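PDB 3NQK: uncharacterized protein from Bacteroides ovatus, which is of unknown function and joins an N-terminal DUF4973 region, of the E-set clan, to a BT_3044-like C-terminal region. Local coordinates for residues A[81-86]-A[207-212]; A[199-204]-A[220-225]; A[268-273]-A[297-302]; A[276-281]-A[291-296]. All coordinates share one frame; numbering follows the deposited sequence.

Contact 1 (A[81-86]-A[207-212]); sequences PELWYT and NEDMDK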
# COMPACT_ATOMS: atom_id res chain seq x y z
N PRO A 81 -32.76 9.91 16.69
CA PRO A 81 -31.55 10.74 16.58
C PRO A 81 -30.33 10.10 17.20
O PRO A 81 -29.20 10.46 16.85
CB PRO A 81 -31.94 12.01 17.33
CG PRO A 81 -33.03 11.61 18.24
CD PRO A 81 -33.76 10.50 17.59
N GLU A 82 -30.54 9.16 18.11
CA GLU A 82 -29.43 8.45 18.71
C GLU A 82 -28.61 7.64 17.66
O GLU A 82 -27.42 7.41 17.85
CB GLU A 82 -29.91 7.53 19.86
CG GLU A 82 -30.72 6.29 19.45
CD GLU A 82 -32.21 6.57 19.28
OE1 GLU A 82 -32.62 7.74 19.42
OE2 GLU A 82 -32.97 5.60 19.00
N LEU A 83 -29.24 7.28 16.54
CA LEU A 83 -28.56 6.53 15.49
C LEU A 83 -27.98 7.45 14.39
O LEU A 83 -27.38 6.97 13.44
CB LEU A 83 -29.51 5.55 14.82
CG LEU A 83 -30.20 4.49 15.68
CD1 LEU A 83 -31.13 3.64 14.79
CD2 LEU A 83 -29.20 3.62 16.40
N TRP A 84 -28.18 8.75 14.52
CA TRP A 84 -27.78 9.70 13.47
C TRP A 84 -26.28 9.85 13.34
O TRP A 84 -25.54 9.74 14.31
CB TRP A 84 -28.35 11.09 13.76
CG TRP A 84 -29.73 11.29 13.34
CD1 TRP A 84 -30.72 10.35 13.31
CD2 TRP A 84 -30.34 12.52 13.00
NE1 TRP A 84 -31.89 10.92 12.92
CE2 TRP A 84 -31.69 12.26 12.73
CE3 TRP A 84 -29.87 13.84 12.88
CZ2 TRP A 84 -32.59 13.26 12.33
CZ3 TRP A 84 -30.75 14.83 12.47
CH2 TRP A 84 -32.09 14.54 12.20
N TYR A 85 -25.85 10.17 12.13
CA TYR A 85 -24.49 10.55 11.90
C TYR A 85 -24.31 12.01 12.33
O TYR A 85 -25.26 12.79 12.30
CB TYR A 85 -24.15 10.40 10.43
CG TYR A 85 -24.18 8.98 9.94
CD1 TYR A 85 -23.22 8.09 10.34
CD2 TYR A 85 -25.14 8.56 9.04
CE1 TYR A 85 -23.22 6.78 9.89
CE2 TYR A 85 -25.15 7.25 8.57
CZ TYR A 85 -24.18 6.37 9.00
OH TYR A 85 -24.16 5.07 8.54
N THR A 86 -23.11 12.37 12.73
CA THR A 86 -22.85 13.71 13.17
C THR A 86 -21.75 14.33 12.33
O THR A 86 -20.72 13.74 12.12
CB THR A 86 -22.46 13.72 14.61
OG1 THR A 86 -23.51 13.13 15.38
CG2 THR A 86 -22.21 15.17 15.09
N ASN A 207 -26.44 -0.91 25.87
CA ASN A 207 -26.68 -0.75 24.45
C ASN A 207 -25.83 0.37 23.87
O ASN A 207 -25.96 1.53 24.27
CB ASN A 207 -28.16 -0.47 24.20
CG ASN A 207 -28.56 -0.68 22.73
OD1 ASN A 207 -27.86 -0.25 21.79
ND2 ASN A 207 -29.68 -1.32 22.53
N GLU A 208 -25.01 0.02 22.88
CA GLU A 208 -24.08 0.97 22.25
C GLU A 208 -24.80 1.99 21.37
O GLU A 208 -24.17 2.92 20.87
CB GLU A 208 -23.00 0.21 21.42
CG GLU A 208 -22.22 -0.86 22.27
CD GLU A 208 -21.12 -1.61 21.49
OE1 GLU A 208 -21.26 -1.77 20.27
OE2 GLU A 208 -20.15 -2.07 22.13
N ASP A 209 -26.11 1.81 21.17
CA ASP A 209 -26.92 2.73 20.34
C ASP A 209 -27.99 3.42 21.18
O ASP A 209 -28.97 3.92 20.67
CB ASP A 209 -27.60 1.95 19.19
CG ASP A 209 -26.60 1.43 18.16
OD1 ASP A 209 -25.69 2.18 17.75
OD2 ASP A 209 -26.76 0.27 17.71
N MSE A 210 -27.80 3.43 22.47
CA MSE A 210 -28.73 4.03 23.40
C MSE A 210 -28.62 5.55 23.37
O MSE A 210 -27.65 6.08 22.88
CB MSE A 210 -28.43 3.49 24.81
CG MSE A 210 -28.58 4.46 25.95
SE MSE A 210 -27.90 3.70 27.61
CE MSE A 210 -29.09 2.16 27.69
N ASP A 211 -29.64 6.23 23.85
CA ASP A 211 -29.61 7.70 24.02
C ASP A 211 -28.18 8.15 24.39
O ASP A 211 -27.60 7.66 25.34
CB ASP A 211 -30.61 8.10 25.13
CG ASP A 211 -30.80 9.61 25.25
OD1 ASP A 211 -29.79 10.35 25.28
OD2 ASP A 211 -31.96 10.04 25.41
N LYS A 212 -27.65 9.12 23.64
CA LYS A 212 -26.24 9.54 23.83
C LYS A 212 -25.98 10.14 25.19
O LYS A 212 -24.98 9.83 25.81
CB LYS A 212 -25.83 10.55 22.75
CG LYS A 212 -25.59 9.92 21.35
CD LYS A 212 -25.47 11.01 20.26
CE LYS A 212 -25.43 10.41 18.86
NZ LYS A 212 -25.72 11.43 17.80
O HOH W 1 -23.59 9.92 16.04
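K212 reaches from 207-212 to 81-86, where its ammonium comes near P81 O and T86 OG1 and bonds to a water that links it to W84. Its chain is extended beyond CG, which carries the ammonium across to 81-86. The water accepts from K212 NZ at 3.1 Å and donates to W84 O at 2.6 Å. K212 CE passes 3.7 Å from E82 O. The hydrogen bond of T86 OG1 goes to E123; the ion pair of K212 with E123 is long and weak.

The other touches are van der Waals. E82 CG lies 3.2 Å from D209 O, and with chi2 bent to -85° its carboxylate turns away from 207-212, which probably eases its repulsion with the like-charged D211. L83 CD2 presses on D209 CB at 3.6 Å, the two side chains crossing at about a right angle, a leucine methyl meeting the aliphatic root of an aspartate.

Local bonds shape the partner loop. N207 OD1 accepts from D209 N at 2.8 Å, an Asx turn, inside a type I turn from N207 to M210. D211, a short acceptor suited to an N-cap, makes a weak bond to D213 N at the start of helix 212-215.

Beneath 81-86, L83 and W84 lean on F76 of helix 65-76, and T86 bonds through its backbone to K124 and to V126 of strand 125-133, where 86-87 joins its sheet.

Contact 2 (A[199-204]-A[220-225]); sequences IFFYAG and INVHFK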
# COMPACT_ATOMS: atom_id res chain seq x y z
N ILE A 199 -8.34 3.06 24.66
CA ILE A 199 -9.63 2.92 24.01
C ILE A 199 -10.67 2.95 25.08
O ILE A 199 -10.33 3.02 26.28
CB ILE A 199 -9.73 1.59 23.25
CG1 ILE A 199 -9.69 0.41 24.22
CG2 ILE A 199 -8.60 1.47 22.20
CD1 ILE A 199 -9.61 -0.96 23.52
N PHE A 200 -11.95 2.89 24.69
CA PHE A 200 -13.00 2.74 25.69
C PHE A 200 -14.09 1.83 25.20
O PHE A 200 -14.27 1.65 24.01
CB PHE A 200 -13.59 4.11 26.13
CG PHE A 200 -14.55 4.73 25.13
CD1 PHE A 200 -15.82 4.22 24.97
CD2 PHE A 200 -14.19 5.84 24.39
CE1 PHE A 200 -16.70 4.78 24.03
CE2 PHE A 200 -15.06 6.39 23.46
CZ PHE A 200 -16.30 5.85 23.28
N PHE A 201 -14.77 1.19 26.16
CA PHE A 201 -15.91 0.34 25.92
C PHE A 201 -17.05 0.89 26.73
O PHE A 201 -16.83 1.53 27.75
CB PHE A 201 -15.67 -1.09 26.44
CG PHE A 201 -14.61 -1.83 25.73
CD1 PHE A 201 -14.91 -2.56 24.60
CD2 PHE A 201 -13.35 -1.94 26.27
CE1 PHE A 201 -13.93 -3.31 23.97
CE2 PHE A 201 -12.36 -2.67 25.64
CZ PHE A 201 -12.65 -3.35 24.49
N TYR A 202 -18.27 0.52 26.38
CA TYR A 202 -19.38 0.80 27.24
C TYR A 202 -19.56 -0.38 28.22
O TYR A 202 -19.46 -1.54 27.84
CB TYR A 202 -20.65 1.04 26.42
CG TYR A 202 -20.60 2.29 25.58
CD1 TYR A 202 -20.68 3.54 26.17
CD2 TYR A 202 -20.46 2.23 24.20
CE1 TYR A 202 -20.61 4.72 25.41
CE2 TYR A 202 -20.39 3.40 23.42
CZ TYR A 202 -20.46 4.64 24.03
OH TYR A 202 -20.41 5.80 23.28
N ALA A 203 -19.75 -0.05 29.48
CA ALA A 203 -19.85 -1.04 30.54
C ALA A 203 -20.81 -2.20 30.22
O ALA A 203 -21.93 -1.99 29.70
CB ALA A 203 -20.30 -0.36 31.84
N GLY A 204 -20.38 -3.40 30.56
CA GLY A 204 -21.24 -4.57 30.51
C GLY A 204 -21.93 -4.74 29.19
O GLY A 204 -21.30 -4.77 28.15
N ILE A 220 -15.86 3.17 29.77
CA ILE A 220 -14.74 2.71 30.58
C ILE A 220 -13.46 2.91 29.77
O ILE A 220 -13.29 2.29 28.73
CB ILE A 220 -14.85 1.22 30.92
CG1 ILE A 220 -16.19 0.90 31.55
CG2 ILE A 220 -13.72 0.80 31.84
CD1 ILE A 220 -16.37 -0.55 31.86
N ASN A 221 -12.58 3.79 30.23
CA ASN A 221 -11.33 4.05 29.55
C ASN A 221 -10.33 2.96 29.87
O ASN A 221 -10.17 2.58 31.03
CB ASN A 221 -10.76 5.41 29.95
CG ASN A 221 -11.63 6.57 29.47
OD1 ASN A 221 -12.11 6.58 28.35
ND2 ASN A 221 -11.83 7.56 30.35
N VAL A 222 -9.65 2.46 28.85
CA VAL A 222 -8.72 1.36 29.01
C VAL A 222 -7.37 1.69 28.40
O VAL A 222 -7.27 1.94 27.20
CB VAL A 222 -9.28 0.11 28.33
CG1 VAL A 222 -8.30 -1.04 28.46
CG2 VAL A 222 -10.61 -0.24 28.93
N HIS A 223 -6.33 1.68 29.21
CA HIS A 223 -5.01 2.05 28.73
C HIS A 223 -4.08 0.86 28.76
O HIS A 223 -3.99 0.16 29.78
CB HIS A 223 -4.45 3.20 29.57
CG HIS A 223 -3.03 3.55 29.25
ND1 HIS A 223 -2.66 4.11 28.05
CD2 HIS A 223 -1.91 3.48 30.00
CE1 HIS A 223 -1.36 4.33 28.06
NE2 HIS A 223 -0.88 3.96 29.23
N PHE A 224 -3.42 0.60 27.64
CA PHE A 224 -2.53 -0.55 27.54
C PHE A 224 -1.12 -0.16 27.94
O PHE A 224 -0.51 0.67 27.31
CB PHE A 224 -2.53 -1.09 26.12
CG PHE A 224 -3.79 -1.75 25.74
CD1 PHE A 224 -4.89 -1.02 25.41
CD2 PHE A 224 -3.87 -3.12 25.70
CE1 PHE A 224 -6.07 -1.64 25.06
CE2 PHE A 224 -5.06 -3.76 25.32
CZ PHE A 224 -6.14 -3.02 25.01
N LYS A 225 -0.61 -0.79 28.99
CA LYS A 225 0.72 -0.45 29.49
C LYS A 225 1.81 -1.37 28.92
O LYS A 225 1.53 -2.47 28.42
CB LYS A 225 0.75 -0.46 31.03
CG LYS A 225 -0.04 0.71 31.66
CD LYS A 225 0.31 0.92 33.15
CE LYS A 225 -0.18 -0.23 34.00
NZ LYS A 225 0.08 -0.01 35.45
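I199 and V222 lie side by side and point the same way, as directly paired residues of antiparallel strands do, with I199 CG1 4.1 Å from V222 CB. The sheet face they share also carries F201 and I220. With chi1 at 65°, CG1 of I199 stands between the backbone N and the carbonyl carbon, and CD1 is carried to the edge of the F224 ring, 3.9 Å from CE1 and near the ring plane. The F201 ring receives V222 in a similar way: CG2 comes up at its edge, 4.2 Å from CD2. Past the end of the strand, A203 offers a methyl small enough for I220 CD1 to settle 3.9 Å from its CB.

The other face holds F200 and N221, a non-hydrogen-bonded pair. N221 OD1 approaches F200 CB to 3.6 Å, while its ND2 is bonded to D235. The end of F200 leads away from 220-225; its ring stacks on Y192 of the next strand, 188-193, and receives a cation-pi contact from K219.

Between the faces run four backbone bonds, among them V222 N to I199 O at 2.7 Å and I220 N to F201 O at 2.8 Å.

Chemically, then, the pairing satisfies these main-chain polar groups inside a largely buried layer, so that branched aliphatics and ring edges can fill one face without a polar side chain of either strand among them.

Contact 3 (A[268-273]-A[297-302]); sequences YVQIMF and AGSMTL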
# COMPACT_ATOMS: atom_id res chain seq x y z
N TYR A 268 -3.98 -11.22 17.53
CA TYR A 268 -4.98 -11.25 18.58
C TYR A 268 -4.56 -10.40 19.78
O TYR A 268 -3.42 -10.48 20.23
CB TYR A 268 -5.18 -12.67 19.05
CG TYR A 268 -5.60 -13.63 17.96
CD1 TYR A 268 -6.94 -13.83 17.66
CD2 TYR A 268 -4.66 -14.35 17.26
CE1 TYR A 268 -7.32 -14.73 16.68
CE2 TYR A 268 -5.04 -15.25 16.27
CZ TYR A 268 -6.37 -15.43 15.99
OH TYR A 268 -6.74 -16.30 15.01
N VAL A 269 -5.47 -9.56 20.25
CA VAL A 269 -5.29 -8.86 21.52
C VAL A 269 -6.38 -9.30 22.43
O VAL A 269 -7.56 -9.06 22.15
CB VAL A 269 -5.38 -7.37 21.37
CG1 VAL A 269 -5.28 -6.71 22.74
CG2 VAL A 269 -4.29 -6.85 20.43
N GLN A 270 -6.02 -10.00 23.48
CA GLN A 270 -6.98 -10.50 24.44
C GLN A 270 -6.87 -9.74 25.74
O GLN A 270 -5.77 -9.58 26.27
CB GLN A 270 -6.74 -11.99 24.69
CG GLN A 270 -7.76 -12.64 25.64
CD GLN A 270 -7.41 -14.09 25.98
OE1 GLN A 270 -6.34 -14.37 26.54
NE2 GLN A 270 -8.31 -15.00 25.67
N ILE A 271 -7.99 -9.27 26.26
CA ILE A 271 -7.99 -8.53 27.51
C ILE A 271 -8.80 -9.27 28.57
O ILE A 271 -9.86 -9.81 28.27
CB ILE A 271 -8.51 -7.07 27.33
CG1 ILE A 271 -9.92 -7.06 26.77
CG2 ILE A 271 -7.64 -6.32 26.40
CD1 ILE A 271 -10.56 -5.66 26.75
N MSE A 272 -8.27 -9.31 29.80
CA MSE A 272 -8.89 -10.05 30.91
C MSE A 272 -9.16 -9.12 32.08
O MSE A 272 -8.29 -8.41 32.53
CB MSE A 272 -7.97 -11.19 31.34
CG MSE A 272 -7.85 -12.29 30.30
SE MSE A 272 -6.15 -13.22 30.35
CE MSE A 272 -5.11 -12.11 29.10
N PHE A 273 -10.38 -9.16 32.58
CA PHE A 273 -10.82 -8.17 33.53
C PHE A 273 -12.01 -8.63 34.32
O PHE A 273 -12.66 -9.60 33.97
CB PHE A 273 -11.20 -6.91 32.78
CG PHE A 273 -12.21 -7.15 31.70
CD1 PHE A 273 -11.81 -7.47 30.42
CD2 PHE A 273 -13.56 -7.15 31.98
CE1 PHE A 273 -12.73 -7.72 29.44
CE2 PHE A 273 -14.49 -7.39 30.99
CZ PHE A 273 -14.08 -7.68 29.73
N ALA A 297 -17.32 -10.22 34.25
CA ALA A 297 -16.08 -10.98 34.41
C ALA A 297 -15.80 -11.85 33.22
O ALA A 297 -16.69 -12.52 32.71
CB ALA A 297 -16.15 -11.83 35.67
N GLY A 298 -14.52 -11.89 32.81
CA GLY A 298 -14.07 -12.78 31.73
C GLY A 298 -13.02 -12.13 30.85
O GLY A 298 -12.12 -11.42 31.33
N SER A 299 -13.14 -12.37 29.54
CA SER A 299 -12.22 -11.78 28.58
C SER A 299 -12.90 -11.46 27.26
O SER A 299 -13.98 -11.95 26.97
CB SER A 299 -11.07 -12.73 28.32
OG SER A 299 -11.53 -13.94 27.73
N MSE A 300 -12.24 -10.63 26.48
CA MSE A 300 -12.65 -10.30 25.14
C MSE A 300 -11.41 -10.35 24.32
O MSE A 300 -10.31 -10.15 24.84
CB MSE A 300 -13.25 -8.89 25.10
CG MSE A 300 -14.58 -8.75 25.83
SE MSE A 300 -15.47 -7.09 25.48
CE MSE A 300 -14.38 -5.91 26.47
N THR A 301 -11.55 -10.59 23.03
CA THR A 301 -10.39 -10.70 22.16
C THR A 301 -10.64 -9.99 20.86
O THR A 301 -11.67 -10.15 20.26
CB THR A 301 -10.07 -12.18 21.87
OG1 THR A 301 -9.88 -12.88 23.09
CG2 THR A 301 -8.81 -12.32 20.98
N LEU A 302 -9.69 -9.16 20.46
CA LEU A 302 -9.77 -8.43 19.21
C LEU A 302 -8.87 -9.10 18.20
O LEU A 302 -7.73 -9.44 18.52
CB LEU A 302 -9.33 -6.99 19.43
CG LEU A 302 -9.04 -6.19 18.18
CD1 LEU A 302 -10.36 -5.89 17.42
CD2 LEU A 302 -8.30 -4.89 18.54
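I271 and M300 pair across two neighbouring strands of the antiparallel sheet in the C-terminal region, and their side of the ladder is the tightly packed one. The terminal methyl CE of M300, a selenomethionine, lies 3.8 Å from I271 CD1 and 3.7 Å from F273 CZ; a long, flexible side chain bent at chi3 (-73°) can reach both. V269 and L302 continue this buried face, and Y164 and F201 cover M300 from beyond it.

The opposite face is partly exposed and more loosely filled. Q270, with CG anti to the backbone N (chi1 -177°), extends its chain obliquely across T301, CG passing 3.3 Å from OG1, and M272 CG rests on S299 CB at 3.8 Å. With an alanine in place of Q270, T301 OG1 would probably lose the aliphatic cover of CG and stand more open to solvent.

Six backbone hydrogen bonds zip the strands together, the shortest from L302 N to V269 O at 2.7 Å. The chain turns a corner at G298, where a CB would jam against the carbonyl O of the preceding residue. There G298 O accepts from F273 N at 3.1 Å and also sits 4.1 Å above one face of the F273 ring, toward its rim.

Contact 4 (A[276-281]-A[291-296]); sequences DFQDFT and PIKYRV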
# COMPACT_ATOMS: atom_id res chain seq x y z
N ASP A 276 -17.40 -4.29 38.69
CA ASP A 276 -18.79 -4.07 39.02
C ASP A 276 -19.21 -2.75 38.44
O ASP A 276 -18.38 -1.83 38.34
CB ASP A 276 -18.99 -3.99 40.54
CG ASP A 276 -18.96 -5.35 41.21
OD1 ASP A 276 -19.28 -6.36 40.54
OD2 ASP A 276 -18.68 -5.38 42.44
N PHE A 277 -20.50 -2.63 38.11
CA PHE A 277 -21.10 -1.33 37.79
C PHE A 277 -22.60 -1.41 37.91
O PHE A 277 -23.16 -2.48 38.10
CB PHE A 277 -20.71 -0.87 36.40
CG PHE A 277 -21.56 -1.43 35.32
CD1 PHE A 277 -21.36 -2.72 34.85
CD2 PHE A 277 -22.52 -0.64 34.70
CE1 PHE A 277 -22.13 -3.23 33.81
CE2 PHE A 277 -23.31 -1.16 33.67
CZ PHE A 277 -23.11 -2.45 33.22
N GLN A 278 -23.25 -0.27 37.82
CA GLN A 278 -24.71 -0.19 37.94
C GLN A 278 -25.29 0.47 36.73
O GLN A 278 -24.71 1.43 36.22
CB GLN A 278 -25.10 0.65 39.16
CG GLN A 278 -24.59 0.11 40.45
CD GLN A 278 -25.15 0.84 41.65
OE1 GLN A 278 -25.62 1.99 41.55
NE2 GLN A 278 -25.11 0.18 42.80
N ASP A 279 -26.46 -0.02 36.31
CA ASP A 279 -27.21 0.59 35.22
C ASP A 279 -28.32 1.34 35.85
O ASP A 279 -29.15 0.76 36.54
CB ASP A 279 -27.74 -0.48 34.25
CG ASP A 279 -28.68 0.09 33.17
OD1 ASP A 279 -29.14 1.23 33.33
OD2 ASP A 279 -28.99 -0.64 32.21
N PHE A 280 -28.33 2.65 35.66
CA PHE A 280 -29.29 3.51 36.34
C PHE A 280 -30.09 4.34 35.36
O PHE A 280 -30.69 5.35 35.73
CB PHE A 280 -28.55 4.42 37.31
CG PHE A 280 -27.56 5.31 36.65
CD1 PHE A 280 -26.31 4.86 36.33
CD2 PHE A 280 -27.90 6.62 36.34
CE1 PHE A 280 -25.39 5.68 35.73
CE2 PHE A 280 -26.98 7.46 35.73
CZ PHE A 280 -25.73 6.99 35.42
N THR A 281 -30.14 3.89 34.11
CA THR A 281 -30.81 4.64 33.06
C THR A 281 -31.73 3.75 32.23
O THR A 281 -32.17 4.15 31.17
CB THR A 281 -29.78 5.28 32.13
OG1 THR A 281 -28.99 4.26 31.49
CG2 THR A 281 -28.88 6.18 32.90
N PRO A 291 -31.13 1.32 40.70
CA PRO A 291 -30.02 0.83 39.93
C PRO A 291 -29.92 -0.67 39.96
O PRO A 291 -30.19 -1.27 40.99
CB PRO A 291 -28.81 1.44 40.63
CG PRO A 291 -29.31 2.70 41.21
CD PRO A 291 -30.73 2.42 41.61
N ILE A 292 -29.59 -1.28 38.82
CA ILE A 292 -29.33 -2.71 38.75
C ILE A 292 -27.83 -2.94 38.68
O ILE A 292 -27.19 -2.55 37.73
CB ILE A 292 -29.96 -3.32 37.52
CG1 ILE A 292 -31.48 -3.16 37.57
CG2 ILE A 292 -29.60 -4.78 37.42
CD1 ILE A 292 -32.16 -3.48 36.24
N LYS A 293 -27.27 -3.53 39.72
CA LYS A 293 -25.83 -3.76 39.81
C LYS A 293 -25.44 -5.02 39.05
O LYS A 293 -26.12 -6.03 39.13
CB LYS A 293 -25.42 -3.89 41.28
CG LYS A 293 -23.91 -3.83 41.54
CD LYS A 293 -23.61 -3.80 43.05
CE LYS A 293 -22.16 -3.42 43.33
NZ LYS A 293 -21.92 -3.13 44.78
N TYR A 294 -24.31 -4.97 38.33
CA TYR A 294 -23.84 -6.12 37.60
C TYR A 294 -22.41 -6.41 37.92
O TYR A 294 -21.62 -5.50 38.10
CB TYR A 294 -23.96 -5.90 36.09
CG TYR A 294 -25.38 -5.71 35.58
CD1 TYR A 294 -26.24 -6.79 35.40
CD2 TYR A 294 -25.83 -4.46 35.20
CE1 TYR A 294 -27.53 -6.60 34.93
CE2 TYR A 294 -27.09 -4.27 34.72
CZ TYR A 294 -27.95 -5.32 34.59
OH TYR A 294 -29.22 -5.08 34.10
N ARG A 295 -22.07 -7.69 37.96
CA ARG A 295 -20.70 -8.10 38.00
C ARG A 295 -20.31 -8.56 36.60
O ARG A 295 -20.97 -9.43 36.04
CB ARG A 295 -20.51 -9.25 38.98
CG ARG A 295 -19.12 -9.94 38.89
CD ARG A 295 -18.02 -9.00 39.29
NE ARG A 295 -18.12 -8.65 40.69
CZ ARG A 295 -17.57 -9.36 41.68
NH1 ARG A 295 -16.85 -10.44 41.41
NH2 ARG A 295 -17.74 -8.97 42.93
N VAL A 296 -19.27 -7.96 36.04
CA VAL A 296 -18.78 -8.34 34.69
C VAL A 296 -17.46 -9.04 34.85
O VAL A 296 -16.55 -8.52 35.49
CB VAL A 296 -18.54 -7.11 33.82
CG1 VAL A 296 -18.19 -7.53 32.39
CG2 VAL A 296 -19.74 -6.19 33.83
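F277 and Y294 bring their rings together obliquely, planes 37° apart, with F277 CZ 3.9 Å from Y294 CD2. The edge of F277 takes V296 CG2, which lies in the ring plane 3.8 Å from CE1, and the edge of Y294 takes D279 CB in the same manner. F280, further along, has T281 CG2 over one face and Q278 O at its edge. The guanidinium of R295 is approached in its own plane: NE donates to D276 OD1 at 2.6 Å, a salt bridge met on the syn side of the carboxylate but 34° out of its plane. Turns at chi2 and chi3 bend the arginine so that NE reaches D276 on the partner strand. Its NH1 bridges to E274, and Y174 OH bonds weakly to both R295 NH2 and D276 OD2.

These strands form an antiparallel beta-hairpin whose arms are joined by the long loop after D279. Four backbone bonds hold it, including Y294 N to F277 O at 2.8 Å. The large rings of F277 and Y294 pack on A203 and V171, with D279 and I292 also on that face. The other carries D276, R295, Q278 and K293; there the aliphatic parts of Q278 and K293 touch, and Q278 OE1 comes 3.4 Å from P291 CB. With a leucine in place of R295, the buried carboxylate of D276 would probably lose its salt-bridge mate, and E274 would also be left without this partner. At the end of the arm, D279 OD1 accepts from T281 N at 2.9 Å, an Asx turn that starts the chain into the loop.

In the fold
Contact 1 joins the two family regions, DUF4973 and BT_3044-like; contacts 2, 3 and 4 all lie within the second and build one antiparallel sheet, branched or curled. Contacts 2 and 3 have centres about 11 Å apart and share a core, F201 and F224 packing on I271, and F201 also on M300. Contacts 3 and 4 lie on the same two strands, 264-279 and 292-307, their centres about 20 Å apart, contact 4 being nested inside the loop that contact 3 closes. F277 of contact 4 touches A203 of contact 2. Contact 1 crosses contact 2 along the chain and meets it through E208 and Y202, so its 207-212 loop packs against the sheet, and M210 touches T281 of contact 4.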